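Local structure of protein-tyrosine-phosphatase (Chaetomium thermophilum var. thermophilum DSM 1495, 5M43) at residues A2-D10 with E144-I152; M105-A116 with I152-L163. The protein probably removes phosphate from tyrosine and serine or threonine residues of proteins, this chain being the dual-specificity phosphatase domain of Yvh1. All coordinates share one frame; numbering follows the deposited sequence. Where two conformers were deposited one is given.

Contact 1: residues A2-D10 with E144-I152; sequences ALNRIKGDD and EWVRETRPI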
loop_
_atom_site.group_PDB
_atom_site.type_symbol
_atom_site.label_atom_id
_atom_site.label_comp_id
_atom_site.label_asym_id
_atom_site.label_seq_id
_atom_site.Cartn_x
_atom_site.Cartn_y
_atom_site.Cartn_z
ATOM N N ALA A 2 13.694 8.175 0.469
ATOM C CA ALA A 2 13.247 7.793 1.789
ATOM C C ALA A 2 12.129 6.807 1.673
ATOM O O ALA A 2 11.444 6.687 0.654
ATOM C CB ALA A 2 12.755 8.979 2.585
ATOM N N LEU A 3 11.938 6.137 2.760
ATOM C CA LEU A 3 10.711 5.372 2.969
ATOM C C LEU A 3 9.833 6.144 3.950
ATOM O O LEU A 3 10.201 6.307 5.125
ATOM C CB LEU A 3 11.023 3.998 3.550
ATOM C CG LEU A 3 12.046 3.247 2.688
ATOM C CD1 LEU A 3 12.297 1.961 3.440
ATOM C CD2 LEU A 3 11.521 2.987 1.258
ATOM N N ASN A 4 8.688 6.626 3.496
ATOM C CA ASN A 4 7.863 7.501 4.323
ATOM C C ASN A 4 6.772 6.742 5.049
ATOM O O ASN A 4 6.176 5.801 4.517
ATOM C CB ASN A 4 7.242 8.593 3.480
ATOM C CG ASN A 4 8.278 9.579 2.993
ATOM O OD1 ASN A 4 8.998 10.221 3.785
ATOM N ND2 ASN A 4 8.435 9.639 1.687
ATOM N N ARG A 5 6.544 7.142 6.300
ATOM C CA ARG A 5 5.501 6.506 7.119
ATOM C C ARG A 5 4.158 7.160 6.842
ATOM O O ARG A 5 4.003 8.393 6.955
ATOM C CB ARG A 5 5.888 6.669 8.591
ATOM C CG ARG A 5 4.926 5.855 9.527
ATOM C CD ARG A 5 5.144 6.281 11.004
ATOM N NE ARG A 5 4.286 5.516 11.930
ATOM C CZ ARG A 5 3.025 5.817 12.140
ATOM N NH1 ARG A 5 2.506 6.888 11.528
ATOM N NH2 ARG A 5 2.316 5.128 13.101
ATOM N N ILE A 6 3.133 6.313 6.552
ATOM C CA ILE A 6 1.796 6.846 6.324
ATOM C C ILE A 6 1.213 7.431 7.619
ATOM O O ILE A 6 1.316 6.837 8.703
ATOM C CB ILE A 6 0.913 5.694 5.787
ATOM C CG1 ILE A 6 1.502 5.117 4.448
ATOM C CG2 ILE A 6 -0.539 6.197 5.617
ATOM C CD1 ILE A 6 1.613 6.218 3.307
ATOM N N LYS A 7 0.558 8.593 7.517
ATOM C CA LYS A 7 -0.083 9.238 8.665
ATOM C C LYS A 7 -1.110 8.315 9.323
ATOM O O LYS A 7 -1.845 7.592 8.620
ATOM C CB LYS A 7 -0.752 10.535 8.187
ATOM C CG LYS A 7 -1.519 11.293 9.253
ATOM C CD LYS A 7 -2.200 12.532 8.662
ATOM C CE LYS A 7 -2.863 13.312 9.813
ATOM N NZ LYS A 7 -3.510 14.533 9.285
ATOM N N GLY A 8 -1.074 8.275 10.652
ATOM C CA GLY A 8 -2.050 7.475 11.353
ATOM C C GLY A 8 -1.417 6.479 12.289
ATOM O O GLY A 8 -0.249 6.567 12.641
ATOM N N ASP A 9 -2.222 5.516 12.750
ATOM C CA ASP A 9 -1.738 4.638 13.803
ATOM C C ASP A 9 -1.044 3.385 13.288
ATOM O O ASP A 9 -0.584 2.590 14.098
ATOM C CB ASP A 9 -2.910 4.249 14.699
ATOM C CG ASP A 9 -3.485 5.442 15.403
ATOM O OD1 ASP A 9 -2.690 6.355 15.725
ATOM O OD2 ASP A 9 -4.710 5.455 15.687
ATOM N N ASP A 10 -0.962 3.161 11.995
ATOM C CA ASP A 10 -0.382 1.930 11.491
ATOM C C ASP A 10 1.080 2.152 11.174
ATOM O O ASP A 10 1.438 3.155 10.549
ATOM C CB ASP A 10 -1.088 1.488 10.177
ATOM C CG ASP A 10 -2.590 1.257 10.369
ATOM O OD1 ASP A 10 -2.973 0.555 11.335
ATOM O OD2 ASP A 10 -3.354 1.851 9.588
ATOM N N GLU A 144 -4.897 12.538 -0.734
ATOM C CA GLU A 144 -4.332 13.692 -0.014
ATOM C C GLU A 144 -3.814 13.285 1.360
ATOM O O GLU A 144 -2.810 13.842 1.855
ATOM C CB GLU A 144 -5.375 14.787 0.138
ATOM C CG GLU A 144 -5.831 15.370 -1.165
ATOM C CD GLU A 144 -4.646 15.888 -1.933
ATOM O OE1 GLU A 144 -3.784 16.588 -1.332
ATOM O OE2 GLU A 144 -4.536 15.576 -3.115
ATOM N N TRP A 145 -4.444 12.278 1.964
ATOM C CA TRP A 145 -3.917 11.744 3.228
ATOM C C TRP A 145 -2.511 11.180 3.047
ATOM O O TRP A 145 -1.583 11.480 3.819
ATOM C CB TRP A 145 -4.891 10.663 3.738
ATOM C CG TRP A 145 -4.494 10.075 5.097
ATOM C CD1 TRP A 145 -3.620 9.053 5.338
ATOM C CD2 TRP A 145 -4.997 10.482 6.338
ATOM N NE1 TRP A 145 -3.563 8.787 6.707
ATOM C CE2 TRP A 145 -4.395 9.664 7.334
ATOM C CE3 TRP A 145 -5.903 11.469 6.723
ATOM C CZ2 TRP A 145 -4.687 9.791 8.714
ATOM C CZ3 TRP A 145 -6.187 11.604 8.133
ATOM C CH2 TRP A 145 -5.588 10.759 9.076
ATOM N N VAL A 146 -2.322 10.365 2.002
ATOM C CA VAL A 146 -1.006 9.827 1.707
ATOM C C VAL A 146 -0.021 10.962 1.448
ATOM O O VAL A 146 1.117 10.911 1.921
ATOM C CB VAL A 146 -1.066 8.871 0.501
ATOM C CG1 VAL A 146 0.335 8.420 0.091
ATOM C CG2 VAL A 146 -1.921 7.619 0.937
ATOM N N ARG A 147 -0.442 11.977 0.690
ATOM C CA ARG A 147 0.450 13.084 0.298
ATOM C C ARG A 147 0.946 13.871 1.520
ATOM O O ARG A 147 1.962 14.610 1.403
ATOM C CB ARG A 147 -0.275 14.035 -0.646
ATOM C CG ARG A 147 -0.257 13.486 -2.068
ATOM C CD ARG A 147 -1.186 14.273 -2.965
ATOM N NE ARG A 147 -0.921 13.881 -4.346
ATOM C CZ ARG A 147 -1.582 14.360 -5.381
ATOM N NH1 ARG A 147 -2.584 15.238 -5.197
ATOM N NH2 ARG A 147 -1.239 13.983 -6.615
ATOM N N GLU A 148 0.306 13.722 2.687
ATOM C CA GLU A 148 0.820 14.426 3.851
ATOM C C GLU A 148 2.206 13.944 4.256
ATOM O O GLU A 148 2.954 14.707 4.892
ATOM C CB GLU A 148 -0.162 14.303 5.026
ATOM C CG GLU A 148 -1.475 14.995 4.729
ATOM C CD GLU A 148 -2.357 15.141 5.937
ATOM O OE1 GLU A 148 -1.849 15.551 6.997
ATOM O OE2 GLU A 148 -3.569 14.854 5.812
ATOM N N THR A 149 2.574 12.707 3.937
ATOM C CA THR A 149 3.937 12.252 4.208
ATOM C C THR A 149 4.665 11.737 2.987
ATOM O O THR A 149 5.898 11.564 3.069
ATOM C CB THR A 149 3.996 11.156 5.277
ATOM O OG1 THR A 149 3.315 9.983 4.775
ATOM C CG2 THR A 149 3.350 11.619 6.560
ATOM N N ARG A 150 3.959 11.517 1.845
ATOM C CA ARG A 150 4.590 11.119 0.583
ATOM C C ARG A 150 4.103 12.109 -0.474
ATOM O O ARG A 150 3.226 11.802 -1.284
ATOM C CB ARG A 150 4.217 9.662 0.238
ATOM C CG ARG A 150 4.932 9.125 -1.008
ATOM C CD ARG A 150 6.399 8.843 -0.705
ATOM N NE ARG A 150 7.106 8.241 -1.896
ATOM C CZ ARG A 150 8.428 8.008 -1.891
ATOM N NH1 ARG A 150 9.139 8.315 -0.773
ATOM N NH2 ARG A 150 9.083 7.499 -2.935
ATOM N N PRO A 151 4.661 13.315 -0.505
ATOM C CA PRO A 151 4.080 14.350 -1.367
ATOM C C PRO A 151 4.111 13.999 -2.859
ATOM O O PRO A 151 3.258 14.520 -3.601
ATOM C CB PRO A 151 4.928 15.605 -1.046
ATOM C CG PRO A 151 6.097 15.100 -0.215
ATOM C CD PRO A 151 5.664 13.844 0.450
ATOM N N ILE A 152 5.040 13.142 -3.331
ATOM C CA ILE A 152 5.035 12.806 -4.771
ATOM C C ILE A 152 3.912 11.840 -5.141
ATOM O O ILE A 152 3.707 11.618 -6.368
ATOM C CB ILE A 152 6.364 12.169 -5.214
ATOM C CG1 ILE A 152 6.579 12.244 -6.733
ATOM C CG2 ILE A 152 6.521 10.756 -4.665
ATOM C CD1 ILE A 152 7.916 11.713 -7.146
HETATM O O HOH W 1 11.729 5.889 -1.729
HETATM O O HOH W 2 11.690 9.624 -1.328
HETATM O O HOH W 3 0.452 9.772 4.881
#
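Ala2 O is met by NH1 of Arg150 in a weak hydrogen bond of 3.2 Å; the firmer ties of this guanidinium run onward, from NE to Gly106 O and from NH2 to Met105 O. Asn4 lays CB 3.3 Å from Thr149 O. At Arg5 the backbone O accepts from Thr149 OG1 at 2.8 Å, the donor standing above the carbonyl plane. The far end of Ile6, CD1, comes within 4.1 Å of CG1 of Val146. Lys7 makes the widest contact. Its O receives the indole N-H of Trp145 (NE1, 2.8 Å), while its aliphatic chain climbs over one face of the ring and sets CD 3.8 Å from the centroid of the six-membered ring. With CG anti to the backbone N (chi1 177°) and the rest extended, NZ stands off-centre above the ring, a cation-pi contact, and reaches a salt bridge with Glu148 OE1 at 3.0 Å. A water joins Lys7 N, Trp145 O and Thr149 OG1. Edge strand 4-5, antiparallel to 12-15, is thus joined to the C-terminal part of helix 135-147 and the turn after it, within the alpha/beta fold of the dual-specificity phosphatases.

Contact 2: residues M105-A116 with I152-L163; sequences MGKSRSVTAIIA and IAGPNDGFMRQL. With NO3 (nitrate ion), chain B.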
loop_
_atom_site.group_PDB
_atom_site.type_symbol
_atom_site.label_atom_id
_atom_site.label_comp_id
_atom_site.label_asym_id
_atom_site.label_seq_id
_atom_site.Cartn_x
_atom_site.Cartn_y
_atom_site.Cartn_z
ATOM N N MET A 105 8.858 4.263 -8.218
ATOM C CA MET A 105 9.041 5.627 -7.728
ATOM C C MET A 105 8.406 5.858 -6.374
ATOM O O MET A 105 8.715 6.891 -5.762
ATOM C CB MET A 105 8.444 6.648 -8.707
ATOM C CG MET A 105 9.038 6.682 -10.125
ATOM S SD MET A 105 8.138 7.809 -11.167
ATOM C CE MET A 105 8.445 9.326 -10.255
ATOM N N GLY A 106 7.597 4.916 -5.835
ATOM C CA GLY A 106 6.803 5.274 -4.683
ATOM C C GLY A 106 5.802 6.368 -4.969
ATOM O O GLY A 106 5.508 7.188 -4.084
ATOM N N LYS A 107 5.217 6.359 -6.175
ATOM C CA LYS A 107 4.318 7.400 -6.652
ATOM C C LYS A 107 2.952 6.843 -7.016
ATOM O O LYS A 107 1.933 7.411 -6.615
ATOM C CB LYS A 107 4.891 8.132 -7.900
ATOM C CG LYS A 107 3.914 9.090 -8.520
ATOM C CD LYS A 107 4.581 9.742 -9.734
ATOM C CE LYS A 107 3.621 10.671 -10.405
ATOM N NZ LYS A 107 4.222 11.175 -11.754
ATOM N N SER A 108 2.907 5.770 -7.809
ATOM C CA SER A 108 1.658 5.354 -8.449
ATOM C C SER A 108 1.250 3.941 -8.030
ATOM O O SER A 108 0.197 3.752 -7.398
ATOM C CB SER A 108 1.833 5.491 -9.967
ATOM O OG SER A 108 0.617 5.071 -10.614
ATOM N N ARG A 109 2.064 2.932 -8.327
ATOM C CA ARG A 109 1.667 1.552 -8.010
ATOM C C ARG A 109 1.524 1.340 -6.480
ATOM O O ARG A 109 0.491 0.861 -6.008
ATOM C CB ARG A 109 2.670 0.571 -8.586
ATOM C CG ARG A 109 2.441 0.346 -10.111
ATOM C CD ARG A 109 3.587 -0.415 -10.650
ATOM N NE ARG A 109 4.747 0.486 -10.828
ATOM C CZ ARG A 109 5.815 0.152 -11.548
ATOM N NH1 ARG A 109 5.869 -1.044 -12.141
ATOM N NH2 ARG A 109 6.843 1.036 -11.703
ATOM N N SER A 110 2.571 1.645 -5.709
ATOM C CA SER A 110 2.532 1.387 -4.271
ATOM C C SER A 110 1.473 2.255 -3.590
ATOM O O SER A 110 0.832 1.823 -2.631
ATOM C CB SER A 110 3.922 1.649 -3.607
ATOM O OG SER A 110 4.340 2.936 -3.984
ATOM N N VAL A 111 1.329 3.501 -4.054
ATOM C CA VAL A 111 0.373 4.418 -3.459
ATOM C C VAL A 111 -1.036 3.897 -3.683
ATOM O O VAL A 111 -1.909 4.055 -2.824
ATOM C CB VAL A 111 0.578 5.831 -4.052
ATOM C CG1 VAL A 111 -0.520 6.830 -3.677
ATOM C CG2 VAL A 111 1.911 6.407 -3.528
ATOM N N THR A 112 -1.301 3.360 -4.891
ATOM C CA THR A 112 -2.618 2.768 -5.126
ATOM C C THR A 112 -2.915 1.647 -4.142
ATOM O O THR A 112 -4.032 1.547 -3.596
ATOM C CB THR A 112 -2.677 2.272 -6.577
ATOM O OG1 THR A 112 -2.558 3.389 -7.463
ATOM C CG2 THR A 112 -4.044 1.512 -6.825
ATOM N N ALA A 113 -1.925 0.790 -3.896
ATOM C CA ALA A 113 -2.127 -0.280 -2.911
ATOM C C ALA A 113 -2.417 0.272 -1.524
ATOM O O ALA A 113 -3.299 -0.259 -0.822
ATOM C CB ALA A 113 -0.882 -1.179 -2.892
ATOM N N ILE A 114 -1.695 1.319 -1.117
ATOM C CA ILE A 114 -1.916 1.890 0.221
ATOM C C ILE A 114 -3.287 2.516 0.294
ATOM O O ILE A 114 -3.992 2.354 1.284
ATOM C CB ILE A 114 -0.815 2.904 0.536
ATOM C CG1 ILE A 114 0.436 2.069 0.832
ATOM C CG2 ILE A 114 -1.280 3.863 1.699
ATOM C CD1 ILE A 114 1.599 2.846 1.235
ATOM N N ILE A 115 -3.684 3.259 -0.751
ATOM C CA ILE A 115 -5.006 3.863 -0.744
ATOM C C ILE A 115 -6.079 2.775 -0.639
ATOM O O ILE A 115 -7.074 2.940 0.071
ATOM C CB ILE A 115 -5.192 4.756 -1.978
ATOM C CG1 ILE A 115 -4.296 6.009 -1.843
ATOM C CG2 ILE A 115 -6.689 5.090 -2.177
ATOM C CD1 ILE A 115 -4.396 6.791 -3.162
ATOM N N ALA A 116 -5.919 1.664 -1.387
ATOM C CA ALA A 116 -6.917 0.598 -1.291
ATOM C C ALA A 116 -7.067 0.099 0.139
ATOM O O ALA A 116 -8.184 -0.185 0.587
ATOM C CB ALA A 116 -6.527 -0.569 -2.201
ATOM N N ILE A 152 5.040 13.142 -3.331
ATOM C CA ILE A 152 5.035 12.806 -4.771
ATOM C C ILE A 152 3.912 11.840 -5.141
ATOM O O ILE A 152 3.707 11.618 -6.368
ATOM C CB ILE A 152 6.364 12.169 -5.214
ATOM C CG1 ILE A 152 6.579 12.244 -6.733
ATOM C CG2 ILE A 152 6.521 10.756 -4.665
ATOM C CD1 ILE A 152 7.916 11.713 -7.146
ATOM N N ALA A 153 3.151 11.341 -4.162
ATOM C CA ALA A 153 2.107 10.349 -4.453
ATOM C C ALA A 153 1.162 10.840 -5.540
ATOM O O ALA A 153 0.725 11.997 -5.532
ATOM C CB ALA A 153 1.321 10.075 -3.162
ATOM N N GLY A 154 0.828 9.936 -6.479
ATOM C CA GLY A 154 -0.014 10.297 -7.584
ATOM C C GLY A 154 -0.244 9.117 -8.496
ATOM O O GLY A 154 0.417 8.979 -9.525
ATOM N N PRO A 155 -1.251 8.292 -8.197
ATOM C CA PRO A 155 -1.550 7.171 -9.105
ATOM C C PRO A 155 -1.964 7.639 -10.481
ATOM O O PRO A 155 -2.624 8.681 -10.672
ATOM C CB PRO A 155 -2.720 6.422 -8.426
ATOM C CG PRO A 155 -2.600 6.866 -6.885
ATOM C CD PRO A 155 -2.121 8.307 -7.008
ATOM N N ASN A 156 -1.629 6.810 -11.449
ATOM C CA ASN A 156 -1.997 7.130 -12.820
ATOM C C ASN A 156 -3.532 7.097 -12.965
ATOM O O ASN A 156 -4.234 6.577 -12.104
ATOM C CB ASN A 156 -1.257 6.184 -13.789
ATOM C CG ASN A 156 -1.857 4.788 -13.907
ATOM O OD1 ASN A 156 -3.054 4.612 -14.123
ATOM N ND2 ASN A 156 -1.007 3.780 -13.817
ATOM N N ASP A 157 -4.044 7.682 -14.070
ATOM C CA ASP A 157 -5.488 7.912 -14.239
ATOM C C ASP A 157 -6.289 6.613 -14.202
ATOM O O ASP A 157 -7.398 6.581 -13.662
ATOM C CB ASP A 157 -5.805 8.599 -15.586
ATOM C CG ASP A 157 -5.381 10.055 -15.669
ATOM O OD1 ASP A 157 -4.805 10.545 -14.713
ATOM O OD2 ASP A 157 -5.572 10.690 -16.760
ATOM N N GLY A 158 -5.722 5.529 -14.727
ATOM C CA GLY A 158 -6.417 4.242 -14.713
ATOM C C GLY A 158 -6.494 3.663 -13.306
ATOM O O GLY A 158 -7.524 3.069 -12.918
ATOM N N PHE A 159 -5.399 3.750 -12.564
ATOM C CA PHE A 159 -5.443 3.334 -11.175
ATOM C C PHE A 159 -6.448 4.150 -10.379
ATOM O O PHE A 159 -7.123 3.606 -9.488
ATOM C CB PHE A 159 -4.048 3.467 -10.554
ATOM C CG PHE A 159 -3.037 2.492 -11.097
ATOM C CD1 PHE A 159 -3.437 1.421 -11.909
ATOM C CD2 PHE A 159 -1.700 2.610 -10.744
ATOM C CE1 PHE A 159 -2.501 0.530 -12.427
ATOM C CE2 PHE A 159 -0.749 1.743 -11.221
ATOM C CZ PHE A 159 -1.118 0.703 -12.071
ATOM N N MET A 160 -6.523 5.471 -10.635
ATOM C CA MET A 160 -7.519 6.280 -9.921
ATOM C C MET A 160 -8.924 5.774 -10.211
ATOM O O MET A 160 -9.734 5.639 -9.283
ATOM C CB MET A 160 -7.396 7.763 -10.309
ATOM C CG MET A 160 -6.063 8.351 -9.805
ATOM S SD MET A 160 -5.899 8.493 -8.023
ATOM C CE MET A 160 -6.977 9.877 -7.757
ATOM N N ARG A 161 -9.217 5.480 -11.483
ATOM C CA ARG A 161 -10.529 4.927 -11.838
ATOM C C ARG A 161 -10.786 3.612 -11.113
ATOM O O ARG A 161 -11.910 3.355 -10.658
ATOM C CB ARG A 161 -10.658 4.709 -13.363
ATOM C CG ARG A 161 -10.664 6.023 -14.092
ATOM C CD ARG A 161 -10.912 5.878 -15.629
ATOM N NE ARG A 161 -9.989 4.990 -16.354
ATOM C CZ ARG A 161 -8.936 5.436 -17.067
ATOM N NH1 ARG A 161 -8.157 4.582 -17.752
ATOM N NH2 ARG A 161 -8.632 6.737 -17.087
ATOM N N GLN A 162 -9.781 2.736 -11.043
ATOM C CA GLN A 162 -9.984 1.436 -10.404
ATOM C C GLN A 162 -10.173 1.571 -8.911
ATOM O O GLN A 162 -10.857 0.755 -8.318
ATOM C CB GLN A 162 -8.811 0.504 -10.721
ATOM C CG GLN A 162 -8.730 0.227 -12.250
ATOM C CD GLN A 162 -7.537 -0.556 -12.705
ATOM O OE1 GLN A 162 -6.783 -0.090 -13.588
ATOM N NE2 GLN A 162 -7.427 -1.771 -12.265
ATOM N N LEU A 163 -9.510 2.548 -8.289
ATOM C CA LEU A 163 -9.770 2.793 -6.865
ATOM C C LEU A 163 -11.195 3.257 -6.633
ATOM O O LEU A 163 -11.799 2.938 -5.597
ATOM C CB LEU A 163 -8.788 3.839 -6.320
ATOM C CG LEU A 163 -7.378 3.275 -6.168
ATOM C CD1 LEU A 163 -6.421 4.472 -5.904
ATOM C CD2 LEU A 163 -7.271 2.260 -5.020
HETATM N N NO3 B . 5.511 3.864 -9.681
HETATM O O1 NO3 B . 5.420 4.932 -9.015
HETATM O O2 NO3 B . 6.637 3.363 -9.927
HETATM O O3 NO3 B . 4.455 3.222 -9.942
#
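Lys107 O accepts a nearly straight hydrogen bond from Gly154 N (2.8 Å), and Ser108 OG takes another from Asn156 N (3.0 Å). Asp61 OD1 bonds both Ser108 OG and Asn156 ND2. Asn156 is the N-cap of helix 157-168: its OD1 accepts from Phe159 N, and its ND2 lies over the centre of the Phe159 ring. Thr112 OG1, beside its backbone N at chi1 -64°, folds back to donate to Ser108 O at 2.8 Å and packs against Pro155 CB. A nitrate, probably from the crystallisation liquor, sits in the CX5R phosphate-binding loop, which begins at Cys103, where substrate phosphate is expected to bind. Backbone N-H groups of Met105, Lys107, Ser108 and Arg109 point to it, while Arg109 grips it edge-on through NE to O3 and NH2 to O2, both 2.9 Å. Replacing Arg109 by an alanine is likely to cost the anion both bonds, leave Ile59 O without its NH1 donor and open a gap beside the Phe159 ring edge. Apolar packing continues outward: Arg109 CG on Phe159 CE2 (3.7 Å), Val111 CG2 on Ala153 CB (3.7 Å), Ile115 CD1 on Pro155 CG (4.1 Å), and Leu163 CD1 against Ile115 CG2. The helical segments 109-116 and 157-163 run nearly parallel (11°), axes 10.5 Å apart at closest approach; Leu143 of helix 135-147 adjoins Pro155, and Val101 of strand 99-102 backs Ser110 and Ile114.

In the fold
The centres of the two contacts are about 13 Å apart, and they share Ile152, where the second segment of contact 1 runs straight into that of contact 2. Along the chain their segments alternate: 2-10, 105-116, 144-152, 152-163. Helices 109-121, 135-147 and 157-168 follow one another, and the middle one joins the contacts, with Val146 packing on both Ala153 and Ile114 while Arg147 NE probably donates to Ala153 O. Contact 1 lies at the edge of the mixed sheet, on strand 4-5, one of its two edge strands, whereas contact 2 is buried around the anion site that follows central strand 99-102. The turn after helix 135-147 thereby links the sheet's edge with the presumed catalytic loop.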